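PDB 2PLJ: lysine/ornithine decarboxylase from Vibrio vulnificus, which probably catalyses the pyridoxal phosphate-dependent decarboxylation of lysine and ornithine, giving cadaverine and putrescine. Local coordinates for residues S103-T108 and I126-I131; P130-A135 and N146-D151; A304-Q309 and I316-D321; G323-F328 and G356-S361. All coordinates share one frame; numbering follows the deposited sequence. Where two conformers were deposited one is given.

Contact 1. Residues S103-T108 and I126-I131; sequences SFDLAT and IHTHPI
Strand 103-106 and strand 125-127 are neighbours in the parallel sheet of the beta/alpha barrel, and Asp-105 pairs with Ile-126, Leu-106 with His-127. Three backbone bonds join them. Ile-126 N gives to Phe-104 O, and Leu-106 N to Ile-126 O. Thr-128 N gives to Leu-106 O over 2.8 Å. Leu-106 O also takes a CA-H...O contact from His-127 CA.

Just past strand 125-127, the Thr-128 hydroxyl reaches back and donates to Asp-105 OD1; OG1 to OD1 is 2.5 Å. The two side chains cross at about a right angle. Asp-105 turns its CG away from its own backbone N (chi1 169°), which carries the carboxylate toward Thr-128. Asp-105 also lines the ligand pocket and touches the bound putrescine adduct. The His-127 ring has Leu-106 O and Ala-107 CA over one face, both near the rim. Ala-107 O sits at the edge of the His-129 ring, 3.2 Å from His-129 CB. Helix 109-117 connects the strands in a beta-alpha-beta crossover, the repeating unit of this barrel, with pocket residues at the C-terminal strand ends.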
loop_
_atom_site.group_PDB
_atom_site.type_symbol
_atom_site.label_atom_id
_atom_site.label_comp_id
_atom_site.label_asym_id
_atom_site.label_seq_id
_atom_site.Cartn_x
_atom_site.Cartn_y
_atom_site.Cartn_z
ATOM N N SER A 103 23.500 13.313 9.272
ATOM C CA SER A 103 22.630 13.190 10.439
ATOM C C SER A 103 21.294 12.561 9.947
ATOM O O SER A 103 21.184 12.174 8.754
ATOM C CB SER A 103 22.415 14.569 11.083
ATOM O OG SER A 103 23.651 15.088 11.565
ATOM N N PHE A 104 20.311 12.439 10.848
ATOM C CA PHE A 104 19.074 11.662 10.537
ATOM C C PHE A 104 17.844 12.341 11.090
ATOM O O PHE A 104 17.890 13.019 12.128
ATOM C CB PHE A 104 19.220 10.237 11.094
ATOM C CG PHE A 104 20.359 9.496 10.456
ATOM C CD1 PHE A 104 20.200 8.905 9.197
ATOM C CD2 PHE A 104 21.624 9.527 11.045
ATOM C CE1 PHE A 104 21.289 8.254 8.566
ATOM C CE2 PHE A 104 22.717 8.900 10.419
ATOM C CZ PHE A 104 22.539 8.263 9.174
ATOM N N ASP A 105 16.763 12.135 10.368
ATOM C CA ASP A 105 15.451 12.659 10.674
ATOM C C ASP A 105 14.539 11.446 10.865
ATOM O O ASP A 105 14.371 10.636 9.942
ATOM C CB ASP A 105 14.968 13.519 9.517
ATOM C CG ASP A 105 13.505 13.885 9.634
ATOM O OD1 ASP A 105 13.030 13.978 10.796
ATOM O OD2 ASP A 105 12.861 14.132 8.582
ATOM N N LEU A 106 14.007 11.318 12.080
ATOM C CA LEU A 106 13.196 10.179 12.549
ATOM C C LEU A 106 11.736 10.630 12.742
ATOM O O LEU A 106 11.485 11.751 13.133
ATOM C CB LEU A 106 13.721 9.693 13.920
ATOM C CG LEU A 106 15.238 9.498 14.035
ATOM C CD1 LEU A 106 15.533 9.024 15.452
ATOM C CD2 LEU A 106 15.759 8.518 12.969
ATOM N N ALA A 107 10.792 9.735 12.482
ATOM C CA ALA A 107 9.387 10.078 12.624
ATOM C C ALA A 107 8.603 9.162 13.555
ATOM O O ALA A 107 7.477 9.509 13.930
ATOM C CB ALA A 107 8.761 10.059 11.253
ATOM N N THR A 108 9.161 7.981 13.861
ATOM C CA THR A 108 8.480 6.963 14.652
ATOM C C THR A 108 9.461 6.150 15.496
ATOM O O THR A 108 10.681 6.115 15.242
ATOM C CB THR A 108 7.706 5.943 13.763
ATOM O OG1 THR A 108 8.660 5.216 12.977
ATOM C CG2 THR A 108 6.694 6.667 12.837
ATOM N N ILE A 126 17.098 13.923 14.998
ATOM C CA ILE A 126 15.975 14.754 15.418
ATOM C C ILE A 126 14.690 13.952 15.154
ATOM O O ILE A 126 14.635 13.131 14.215
ATOM C CB ILE A 126 15.902 16.129 14.684
ATOM C CG1 ILE A 126 15.773 15.966 13.162
ATOM C CG2 ILE A 126 17.128 17.008 15.039
ATOM C CD1 ILE A 126 15.627 17.317 12.404
ATOM N N HIS A 127 13.660 14.184 15.964
ATOM C CA HIS A 127 12.376 13.483 15.773
ATOM C C HIS A 127 11.394 14.538 15.260
ATOM O O HIS A 127 11.256 15.596 15.863
ATOM C CB HIS A 127 11.931 12.870 17.113
ATOM C CG HIS A 127 10.778 11.932 16.991
ATOM N ND1 HIS A 127 9.506 12.349 16.627
ATOM C CD2 HIS A 127 10.691 10.604 17.238
ATOM C CE1 HIS A 127 8.700 11.301 16.624
ATOM N NE2 HIS A 127 9.384 10.245 17.038
ATOM N N THR A 128 10.815 14.316 14.097
ATOM C CA THR A 128 10.052 15.409 13.483
ATOM C C THR A 128 8.578 15.128 13.292
ATOM O O THR A 128 7.894 15.887 12.603
ATOM C CB THR A 128 10.682 15.817 12.167
ATOM O OG1 THR A 128 10.715 14.676 11.321
ATOM C CG2 THR A 128 12.104 16.445 12.407
ATOM N N HIS A 129 8.065 14.084 13.934
ATOM C CA HIS A 129 6.639 13.836 13.742
ATOM C C HIS A 129 5.898 14.867 14.584
ATOM O O HIS A 129 6.132 14.922 15.797
ATOM C CB HIS A 129 6.229 12.434 14.161
ATOM C CG HIS A 129 4.848 12.109 13.699
ATOM N ND1 HIS A 129 4.533 10.976 12.978
ATOM C CD2 HIS A 129 3.704 12.834 13.787
ATOM C CE1 HIS A 129 3.241 10.997 12.688
ATOM N NE2 HIS A 129 2.719 12.112 13.163
ATOM N N PRO A 130 5.053 15.721 13.958
ATOM C CA PRO A 130 4.401 16.755 14.786
ATOM C C PRO A 130 3.363 16.256 15.772
ATOM O O PRO A 130 3.028 16.993 16.708
ATOM C CB PRO A 130 3.731 17.700 13.750
ATOM C CG PRO A 130 4.431 17.390 12.423
ATOM C CD PRO A 130 4.716 15.875 12.533
ATOM N N ILE A 131 2.869 15.024 15.612
ATOM C CA ILE A 131 1.758 14.584 16.476
ATOM C C ILE A 131 2.060 13.224 17.099
ATOM O O ILE A 131 2.103 12.201 16.398
ATOM C CB ILE A 131 0.425 14.501 15.693
ATOM C CG1 ILE A 131 0.128 15.842 15.006
ATOM C CG2 ILE A 131 -0.705 14.021 16.647
ATOM C CD1 ILE A 131 -0.312 16.999 15.910
#

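Contact 2. Residues P130-A135 and N146-D151; sequences PIKRDA and NVFVVD
Lys-132 and Phe-148 cross at a slant where the loop leading into helix 134-143 lies against strand 147-150 of the beta/alpha barrel. The Lys-132 chain bends at its last two torsions (chi3 -70°, chi4 -49°). This curls its methylenes past the phenyl ring and brings the ammonium back over the strand. CD is 3.8 Å from Phe-148 CD1, approaching obliquely. NZ then donates to Val-149 O over 2.9 Å, at a C=O...N angle of 169°. The same ammonium forms a salt bridge with Glu-155 and a hydrogen bond with His-129 O. Several acceptors therefore fix its position, and the carboxylate probably balances its charge.

Pro-130 and Val-149 lie side by side and point the same way. Pro-130 CB meets Val-149 CG1 at 4.1 Å, an apolar contact between the loop and the strand. The Phe-148 ring also meets that of Phe-159. Cys-359 of the second subunit packs on Pro-130, so the loop also belongs to the dimer interface. At the strand end, one water joins the segments. Asp-151 OD2 accepts from Gly-188 N. The water donates to Pro-130 O and Asp-151 OD1 and accepts from Asp-151 N, with each of these three atoms 2.7 Å from the water oxygen.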
loop_
_atom_site.group_PDB
_atom_site.type_symbol
_atom_site.label_atom_id
_atom_site.label_comp_id
_atom_site.label_asym_id
_atom_site.label_seq_id
_atom_site.Cartn_x
_atom_site.Cartn_y
_atom_site.Cartn_z
ATOM N N PRO A 130 5.053 15.721 13.958
ATOM C CA PRO A 130 4.401 16.755 14.786
ATOM C C PRO A 130 3.363 16.256 15.772
ATOM O O PRO A 130 3.028 16.993 16.708
ATOM C CB PRO A 130 3.731 17.700 13.750
ATOM C CG PRO A 130 4.431 17.390 12.423
ATOM C CD PRO A 130 4.716 15.875 12.533
ATOM N N ILE A 131 2.869 15.024 15.612
ATOM C CA ILE A 131 1.758 14.584 16.476
ATOM C C ILE A 131 2.060 13.224 17.099
ATOM O O ILE A 131 2.103 12.201 16.398
ATOM C CB ILE A 131 0.425 14.501 15.693
ATOM C CG1 ILE A 131 0.128 15.842 15.006
ATOM C CG2 ILE A 131 -0.705 14.021 16.647
ATOM C CD1 ILE A 131 -0.312 16.999 15.910
ATOM N N LYS A 132 2.278 13.243 18.413
ATOM C CA LYS A 132 2.904 12.101 19.047
ATOM C C LYS A 132 2.117 11.646 20.258
ATOM O O LYS A 132 1.606 12.465 21.043
ATOM C CB LYS A 132 4.332 12.450 19.486
ATOM C CG LYS A 132 5.309 12.824 18.342
ATOM C CD LYS A 132 6.590 13.542 18.836
ATOM C CE LYS A 132 6.278 14.974 19.348
ATOM N NZ LYS A 132 5.441 15.790 18.385
ATOM N N ARG A 133 2.044 10.329 20.437
ATOM C CA ARG A 133 1.517 9.794 21.685
ATOM C C ARG A 133 2.610 9.914 22.752
ATOM O O ARG A 133 3.802 9.972 22.415
ATOM C CB ARG A 133 1.129 8.330 21.507
ATOM C CG ARG A 133 0.049 8.169 20.447
ATOM C CD ARG A 133 -0.013 6.740 19.974
ATOM N NE ARG A 133 1.191 6.432 19.215
ATOM C CZ ARG A 133 1.320 5.387 18.401
ATOM N NH1 ARG A 133 0.322 4.519 18.256
ATOM N NH2 ARG A 133 2.472 5.192 17.745
ATOM N N ASP A 134 2.209 9.910 24.020
ATOM C CA ASP A 134 3.192 9.978 25.102
ATOM C C ASP A 134 4.296 8.928 24.879
ATOM O O ASP A 134 5.495 9.264 24.974
ATOM C CB ASP A 134 2.539 9.844 26.480
ATOM C CG ASP A 134 3.537 10.013 27.603
ATOM O OD1 ASP A 134 4.135 11.119 27.703
ATOM O OD2 ASP A 134 3.734 9.044 28.366
ATOM N N ALA A 135 3.915 7.682 24.577
ATOM C CA ALA A 135 4.895 6.603 24.330
ATOM C C ALA A 135 5.924 6.935 23.235
ATOM O O ALA A 135 7.096 6.594 23.359
ATOM C CB ALA A 135 4.201 5.269 24.036
ATOM N N ASN A 146 16.379 14.017 21.669
ATOM C CA ASN A 146 15.726 15.013 22.532
ATOM C C ASN A 146 15.215 16.264 21.804
ATOM O O ASN A 146 14.857 17.267 22.444
ATOM C CB ASN A 146 16.654 15.401 23.693
ATOM C CG ASN A 146 18.006 15.918 23.222
ATOM O OD1 ASN A 146 18.138 16.450 22.125
ATOM N ND2 ASN A 146 19.030 15.757 24.066
ATOM N N VAL A 147 15.219 16.213 20.464
ATOM C CA VAL A 147 14.682 17.296 19.650
ATOM C C VAL A 147 13.367 16.786 19.036
ATOM O O VAL A 147 13.343 15.709 18.388
ATOM C CB VAL A 147 15.643 17.716 18.497
ATOM C CG1 VAL A 147 15.013 18.860 17.629
ATOM C CG2 VAL A 147 17.007 18.184 19.048
ATOM N N PHE A 148 12.290 17.552 19.234
ATOM C CA PHE A 148 10.952 17.162 18.754
ATOM C C PHE A 148 10.310 18.371 18.095
ATOM O O PHE A 148 10.777 19.502 18.286
ATOM C CB PHE A 148 10.056 16.691 19.897
ATOM C CG PHE A 148 10.552 15.436 20.561
ATOM C CD1 PHE A 148 10.179 14.175 20.053
ATOM C CD2 PHE A 148 11.414 15.510 21.661
ATOM C CE1 PHE A 148 10.656 12.998 20.622
ATOM C CE2 PHE A 148 11.889 14.348 22.261
ATOM C CZ PHE A 148 11.529 13.084 21.745
ATOM N N VAL A 149 9.230 18.120 17.356
ATOM C CA VAL A 149 8.517 19.190 16.663
ATOM C C VAL A 149 7.140 19.360 17.291
ATOM O O VAL A 149 6.477 18.354 17.641
ATOM C CB VAL A 149 8.342 18.828 15.143
ATOM C CG1 VAL A 149 7.225 19.697 14.475
ATOM C CG2 VAL A 149 9.685 18.898 14.382
ATOM N N VAL A 150 6.694 20.609 17.405
ATOM C CA VAL A 150 5.300 20.901 17.733
ATOM C C VAL A 150 4.747 21.909 16.749
ATOM O O VAL A 150 5.494 22.740 16.233
ATOM C CB VAL A 150 5.119 21.392 19.188
ATOM C CG1 VAL A 150 5.598 20.311 20.166
ATOM C CG2 VAL A 150 5.839 22.733 19.427
ATOM N N ASP A 151 3.447 21.830 16.492
ATOM C CA ASP A 151 2.778 22.866 15.694
ATOM C C ASP A 151 1.462 23.344 16.314
ATOM O O ASP A 151 0.663 24.051 15.665
ATOM C CB ASP A 151 2.607 22.385 14.247
ATOM C CG ASP A 151 1.479 21.347 14.074
ATOM O OD1 ASP A 151 0.764 21.009 15.059
ATOM O OD2 ASP A 151 1.321 20.887 12.920
HETATM O O HOH W 1 2.065 19.507 16.932
#

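Contact 3. Residues A304-Q309 and I316-D321; sequences ASVMGQ and IWYYLD
Strands 300-312 and 315-320 form an antiparallel hairpin, with a classic beta bulge where Met-307 and Gly-308 both face Tyr-319. Their short segments are strongly twisted, 126° between directions and 4.7 Å apart at closest. Met-307 N donates to Tyr-319 O over 2.8 Å, and Tyr-319 N to Gly-308 O over 3.0 Å.

At the open end of the hairpin, away from its turn, Asp-321 binds Ser-305. Its OD1 takes the backbone N of Ser-305 at 2.8 Å, and its OD2 takes Ser-305 OG at 2.7 Å. Both donors lie out of the carboxylate plane. Two bonds thus hold the carboxylate, and a third joins Asp-321 N to Ser-305 O. Asp-321 CG sits between its own backbone N and carbonyl carbon (chi1 53°), which brings both oxygens to Ser-305. Met-307 lies across Asp-321, with its CG and SD near Asp-321 CB.

Val-306, Gln-309, Tyr-318 and Leu-320 share one face of the sheet. Val-306 CG2 meets Leu-320 CD2 at 3.8 Å, while its CG1 leans on the Tyr-318 ring. Gln-309 runs alongside Tyr-318, the amide turned 80° from the ring. Gln-309 OE1 is bound by Lys-373 and Tyr-318 OH by Leu-374 N. On the other face, the edge of the Tyr-319 ring meets Gly-308 C and Gln-309 N.

The hairpin lies between strands 379-382 and 349-355 in the mixed sheet. Beyond Tyr-319 comes the second subunit, whose Phe-187 meets its ring and whose Lys-186 O bonds its hydroxyl.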
loop_
_atom_site.group_PDB
_atom_site.type_symbol
_atom_site.label_atom_id
_atom_site.label_comp_id
_atom_site.label_asym_id
_atom_site.label_seq_id
_atom_site.Cartn_x
_atom_site.Cartn_y
_atom_site.Cartn_z
ATOM N N ALA A 304 11.700 -6.433 -12.672
ATOM C CA ALA A 304 10.567 -7.377 -12.649
ATOM C C ALA A 304 10.630 -8.271 -13.861
ATOM O O ALA A 304 11.299 -7.949 -14.840
ATOM C CB ALA A 304 9.234 -6.614 -12.641
ATOM N N SER A 305 9.958 -9.411 -13.774
ATOM C CA SER A 305 9.932 -10.356 -14.879
ATOM C C SER A 305 8.509 -10.633 -15.328
ATOM O O SER A 305 7.549 -10.486 -14.555
ATOM C CB SER A 305 10.684 -11.640 -14.504
ATOM O OG SER A 305 9.885 -12.531 -13.745
ATOM N N VAL A 306 8.382 -11.037 -16.586
ATOM C CA VAL A 306 7.069 -11.299 -17.193
ATOM C C VAL A 306 6.621 -12.727 -16.801
ATOM O O VAL A 306 7.281 -13.711 -17.155
ATOM C CB VAL A 306 7.142 -11.204 -18.740
ATOM C CG1 VAL A 306 5.814 -11.578 -19.356
ATOM C CG2 VAL A 306 7.561 -9.799 -19.178
ATOM N N MET A 307 5.493 -12.816 -16.099
ATOM C CA MET A 307 4.883 -14.101 -15.698
ATOM C C MET A 307 4.054 -14.745 -16.807
ATOM O O MET A 307 4.019 -15.976 -16.936
ATOM C CB MET A 307 4.009 -13.910 -14.452
ATOM C CG MET A 307 4.777 -13.396 -13.230
ATOM S SD MET A 307 3.827 -13.600 -11.700
ATOM C CE MET A 307 2.238 -12.846 -12.109
ATOM N N GLY A 308 3.390 -13.901 -17.593
ATOM C CA GLY A 308 2.579 -14.345 -18.727
ATOM C C GLY A 308 2.130 -13.131 -19.515
ATOM O O GLY A 308 2.537 -11.983 -19.237
ATOM N N GLN A 309 1.272 -13.398 -20.481
ATOM C CA GLN A 309 0.904 -12.375 -21.449
ATOM C C GLN A 309 -0.298 -12.781 -22.278
ATOM O O GLN A 309 -0.542 -13.976 -22.484
ATOM C CB GLN A 309 2.095 -12.064 -22.365
ATOM C CG GLN A 309 2.724 -13.291 -23.064
ATOM C CD GLN A 309 3.903 -12.909 -23.912
ATOM O OE1 GLN A 309 3.748 -12.400 -25.026
ATOM N NE2 GLN A 309 5.097 -13.154 -23.399
ATOM N N ILE A 316 -0.776 -5.915 -26.378
ATOM C CA ILE A 316 -0.200 -7.047 -25.670
ATOM C C ILE A 316 -0.091 -6.670 -24.198
ATOM O O ILE A 316 0.632 -5.715 -23.845
ATOM C CB ILE A 316 1.207 -7.484 -26.170
ATOM C CG1 ILE A 316 1.214 -7.791 -27.679
ATOM C CG2 ILE A 316 1.706 -8.720 -25.365
ATOM C CD1 ILE A 316 2.590 -8.287 -28.186
ATOM N N TRP A 317 -0.816 -7.405 -23.363
ATOM C CA TRP A 317 -0.682 -7.263 -21.899
ATOM C C TRP A 317 0.419 -8.187 -21.374
ATOM O O TRP A 317 0.379 -9.393 -21.614
ATOM C CB TRP A 317 -1.992 -7.630 -21.211
ATOM C CG TRP A 317 -3.055 -6.585 -21.303
ATOM C CD1 TRP A 317 -3.653 -6.093 -22.447
ATOM C CD2 TRP A 317 -3.656 -5.891 -20.205
ATOM N NE1 TRP A 317 -4.600 -5.141 -22.118
ATOM C CE2 TRP A 317 -4.610 -4.993 -20.749
ATOM C CE3 TRP A 317 -3.469 -5.928 -18.819
ATOM C CZ2 TRP A 317 -5.398 -4.150 -19.938
ATOM C CZ3 TRP A 317 -4.253 -5.095 -18.010
ATOM C CH2 TRP A 317 -5.192 -4.208 -18.576
ATOM N N TYR A 318 1.396 -7.605 -20.677
ATOM C CA TYR A 318 2.378 -8.363 -19.903
ATOM C C TYR A 318 2.029 -8.297 -18.411
ATOM O O TYR A 318 1.790 -7.211 -17.882
ATOM C CB TYR A 318 3.794 -7.816 -20.118
ATOM C CG TYR A 318 4.226 -7.857 -21.575
ATOM C CD1 TYR A 318 4.461 -9.082 -22.207
ATOM C CD2 TYR A 318 4.377 -6.676 -22.321
ATOM C CE1 TYR A 318 4.866 -9.155 -23.543
ATOM C CE2 TYR A 318 4.769 -6.728 -23.678
ATOM C CZ TYR A 318 5.019 -7.977 -24.273
ATOM O OH TYR A 318 5.394 -8.062 -25.597
ATOM N N TYR A 319 2.032 -9.446 -17.745
ATOM C CA TYR A 319 1.672 -9.529 -16.340
ATOM C C TYR A 319 2.985 -9.767 -15.602
ATOM O O TYR A 319 3.587 -10.834 -15.736
ATOM C CB TYR A 319 0.687 -10.662 -16.102
ATOM C CG TYR A 319 -0.580 -10.510 -16.910
ATOM C CD1 TYR A 319 -1.701 -9.863 -16.388
ATOM C CD2 TYR A 319 -0.662 -11.001 -18.232
ATOM C CE1 TYR A 319 -2.874 -9.712 -17.141
ATOM C CE2 TYR A 319 -1.806 -10.843 -18.988
ATOM C CZ TYR A 319 -2.919 -10.198 -18.461
ATOM O OH TYR A 319 -4.041 -10.084 -19.252
ATOM N N LEU A 320 3.421 -8.753 -14.854
ATOM C CA LEU A 320 4.719 -8.801 -14.171
ATOM C C LEU A 320 4.622 -9.354 -12.756
ATOM O O LEU A 320 3.518 -9.421 -12.198
ATOM C CB LEU A 320 5.357 -7.389 -14.130
ATOM C CG LEU A 320 5.417 -6.637 -15.471
ATOM C CD1 LEU A 320 6.068 -5.280 -15.295
ATOM C CD2 LEU A 320 6.147 -7.435 -16.564
ATOM N N ASP A 321 5.774 -9.694 -12.171
ATOM C CA ASP A 321 5.839 -10.160 -10.780
ATOM C C ASP A 321 6.000 -9.028 -9.738
ATOM O O ASP A 321 6.268 -9.290 -8.558
ATOM C CB ASP A 321 6.931 -11.246 -10.599
ATOM C CG ASP A 321 8.290 -10.817 -11.125
ATOM O OD1 ASP A 321 8.481 -9.616 -11.381
ATOM O OD2 ASP A 321 9.179 -11.708 -11.297
#

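Contact 4. Residues G323-F328 and G356-S361; sequences GIYGSF and GPTCDS. With P3T ((4-{[(4-aminobutyl)amino]methyl}-5-hydroxy-6-methylpyridin-3-yl)methyl dihydrogen phosphate), chain E.
The Tyr-325 ring carries Asp-360 OD2 at its edge, near its plane, and has Thr-358 OG1 in an oblique position. Phe-333 of the second subunit stacks on this ring, and Phe-396 also meets it. The Tyr-325 hydroxyl donates to Asp-360 OD2, an OH to OD2 distance of 2.5 Å. It comes from above the carboxylate plane, 36° out of it. The ring and carboxylate planes are 30° apart. Asp-360 OD1 accepts from Val-362 N, so both oxygens have a partner.

The Thr-358 and Tyr-325 side chains cross at about a right angle. Thr-358 OG1 lies 3.4 Å from Tyr-325 CD2 and is hydrogen-bonded to Asp-363. At the start of both loops, Gly-323 CA meets Gly-356 CA at 3.9 Å. Gly-323 opens a type I turn, and its O accepts from Gly-326 N and Phe-328 N, from opposite faces of its carbonyl plane.

Asp-360 OD2 is also 3.4 Å from carbon CAJ in the putrescine part of the ligand. Gly-255, Arg-293 and Tyr-388 of the second subunit bond this ligand, so the site is built from both chains. The two loops follow strands 315-320 and 349-355, parallel neighbours in the mixed sheet, and lead on to helix 330-333 and strand 369-372.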
loop_
_atom_site.group_PDB
_atom_site.type_symbol
_atom_site.label_atom_id
_atom_site.label_comp_id
_atom_site.label_asym_id
_atom_site.label_seq_id
_atom_site.Cartn_x
_atom_site.Cartn_y
_atom_site.Cartn_z
ATOM N N GLY A 323 4.232 -4.816 -8.939
ATOM C CA GLY A 323 3.244 -3.848 -9.395
ATOM C C GLY A 323 2.809 -2.885 -8.300
ATOM O O GLY A 323 3.583 -2.611 -7.386
ATOM N N ILE A 324 1.586 -2.370 -8.430
ATOM C CA ILE A 324 1.125 -1.245 -7.590
ATOM C C ILE A 324 0.898 -1.618 -6.144
ATOM O O ILE A 324 0.816 -0.733 -5.283
ATOM C CB ILE A 324 -0.156 -0.549 -8.140
ATOM C CG1 ILE A 324 -1.405 -1.349 -7.722
ATOM C CG2 ILE A 324 0.009 -0.231 -9.652
ATOM C CD1 ILE A 324 -2.732 -0.631 -7.979
ATOM N N TYR A 325 0.811 -2.925 -5.855
ATOM C CA TYR A 325 0.734 -3.375 -4.448
ATOM C C TYR A 325 2.114 -3.678 -3.869
ATOM O O TYR A 325 2.247 -4.073 -2.692
ATOM C CB TYR A 325 -0.158 -4.603 -4.359
ATOM C CG TYR A 325 -1.634 -4.253 -4.493
ATOM C CD1 TYR A 325 -2.348 -3.697 -3.400
ATOM C CD2 TYR A 325 -2.319 -4.455 -5.701
ATOM C CE1 TYR A 325 -3.693 -3.368 -3.502
ATOM C CE2 TYR A 325 -3.667 -4.155 -5.792
ATOM C CZ TYR A 325 -4.351 -3.630 -4.683
ATOM O OH TYR A 325 -5.692 -3.332 -4.809
ATOM N N GLY A 326 3.121 -3.468 -4.716
ATOM C CA GLY A 326 4.517 -3.745 -4.384
ATOM C C GLY A 326 5.400 -2.520 -4.601
ATOM O O GLY A 326 5.142 -1.445 -4.043
ATOM N N SER A 327 6.446 -2.671 -5.428
ATOM C CA SER A 327 7.431 -1.591 -5.596
ATOM C C SER A 327 6.876 -0.393 -6.319
ATOM O O SER A 327 7.380 0.734 -6.143
ATOM C CB SER A 327 8.688 -2.064 -6.347
ATOM O OG SER A 327 9.238 -3.232 -5.774
ATOM N N PHE A 328 5.787 -0.614 -7.082
ATOM C CA PHE A 328 5.132 0.486 -7.820
ATOM C C PHE A 328 3.977 1.112 -7.073
ATOM O O PHE A 328 3.174 1.849 -7.650
ATOM C CB PHE A 328 4.729 0.007 -9.218
ATOM C CG PHE A 328 5.916 -0.303 -10.085
ATOM C CD1 PHE A 328 6.566 0.712 -10.804
ATOM C CD2 PHE A 328 6.441 -1.601 -10.136
ATOM C CE1 PHE A 328 7.700 0.413 -11.598
ATOM C CE2 PHE A 328 7.583 -1.898 -10.918
ATOM C CZ PHE A 328 8.207 -0.893 -11.648
ATOM N N GLY A 356 0.573 -5.459 -13.026
ATOM C CA GLY A 356 1.208 -6.100 -11.879
ATOM C C GLY A 356 0.707 -7.539 -11.684
ATOM O O GLY A 356 -0.141 -8.052 -12.487
ATOM N N PRO A 357 1.204 -8.202 -10.639
ATOM C CA PRO A 357 0.880 -9.626 -10.422
ATOM C C PRO A 357 -0.468 -9.911 -9.755
ATOM O O PRO A 357 -0.968 -11.039 -9.842
ATOM C CB PRO A 357 2.009 -10.096 -9.502
ATOM C CG PRO A 357 2.334 -8.874 -8.689
ATOM C CD PRO A 357 2.179 -7.702 -9.640
ATOM N N THR A 358 -1.061 -8.934 -9.070
ATOM C CA THR A 358 -2.308 -9.229 -8.350
ATOM C C THR A 358 -3.541 -9.373 -9.221
ATOM O O THR A 358 -3.540 -8.981 -10.387
ATOM C CB THR A 358 -2.634 -8.192 -7.256
ATOM O OG1 THR A 358 -3.084 -6.977 -7.863
ATOM C CG2 THR A 358 -1.437 -7.973 -6.349
ATOM N N CYS A 359 -4.598 -9.934 -8.644
ATOM C CA CYS A 359 -5.835 -10.183 -9.426
ATOM C C CYS A 359 -6.697 -8.937 -9.656
ATOM O O CYS A 359 -7.767 -8.987 -10.296
ATOM C CB CYS A 359 -6.687 -11.317 -8.852
ATOM S SG CYS A 359 -6.049 -12.971 -9.348
ATOM N N ASP A 360 -6.193 -7.810 -9.202
ATOM C CA ASP A 360 -6.904 -6.572 -9.232
ATOM C C ASP A 360 -6.715 -5.858 -10.563
ATOM O O ASP A 360 -5.595 -5.647 -11.017
ATOM C CB ASP A 360 -6.357 -5.706 -8.108
ATOM C CG ASP A 360 -7.308 -4.642 -7.698
ATOM O OD1 ASP A 360 -8.066 -4.141 -8.566
ATOM O OD2 ASP A 360 -7.306 -4.334 -6.486
ATOM N N SER A 361 -7.822 -5.481 -11.194
ATOM C CA SER A 361 -7.735 -4.699 -12.433
ATOM C C SER A 361 -7.034 -3.331 -12.234
ATOM O O SER A 361 -6.482 -2.771 -13.178
ATOM C CB SER A 361 -9.126 -4.552 -13.080
ATOM O OG SER A 361 -10.006 -3.923 -12.165
HETATM O OAE P3T E . -16.460 -11.158 -3.846
HETATM P PAU P3T E . -15.332 -10.066 -4.174
HETATM O OAF P3T E . -14.479 -9.862 -2.837
HETATM O OAC P3T E . -15.865 -8.771 -4.803
HETATM O OAP P3T E . -14.353 -10.618 -5.241
HETATM C CAM P3T E . -13.525 -11.830 -4.883
HETATM C CAS P3T E . -12.824 -12.304 -6.160
HETATM C CAH P3T E . -13.255 -13.548 -6.651
HETATM N NAO P3T E . -12.725 -14.045 -7.758
HETATM C CAQ P3T E . -11.771 -13.432 -8.477
HETATM C CAA P3T E . -11.198 -14.063 -9.770
HETATM C CAR P3T E . -11.296 -12.178 -8.031
HETATM O OAD P3T E . -10.351 -11.548 -8.732
HETATM C CAT P3T E . -11.839 -11.593 -6.863
HETATM C CAG P3T E . -11.317 -10.343 -6.411
HETATM N NAN P3T E . -10.762 -9.492 -7.284
HETATM C CAL P3T E . -10.136 -8.159 -6.979
HETATM C CAK P3T E . -10.898 -7.321 -5.952
HETATM C CAJ P3T E . -10.097 -6.027 -5.654
HETATM C CAI P3T E . -10.885 -5.086 -4.715
HETATM N NAB P3T E . -10.172 -3.798 -4.542
#

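How the contacts relate
Contact 2 begins on the segment where contact 1 ends; contacts 3 and 4 follow later in the chain. Contacts 1 and 2 share Pro-130 and Ile-131 and have centres about 8 Å apart. Both belong to the parallel barrel sheet, where His-127 N probably bonds Val-147 O. Contacts 3 and 4 have centres about 11 Å apart and meet where Pro-357 packs on Met-307 and Leu-320; strand 315-320 leads into the first loop of contact 4. The two pairs are well separated within one chain: centres of contacts 1 and 4 are about 30 Å apart. Dimerisation joins them, since His-129 and Pro-130 pack on Pro-357 and Cys-359 of the second subunit beside the ligand.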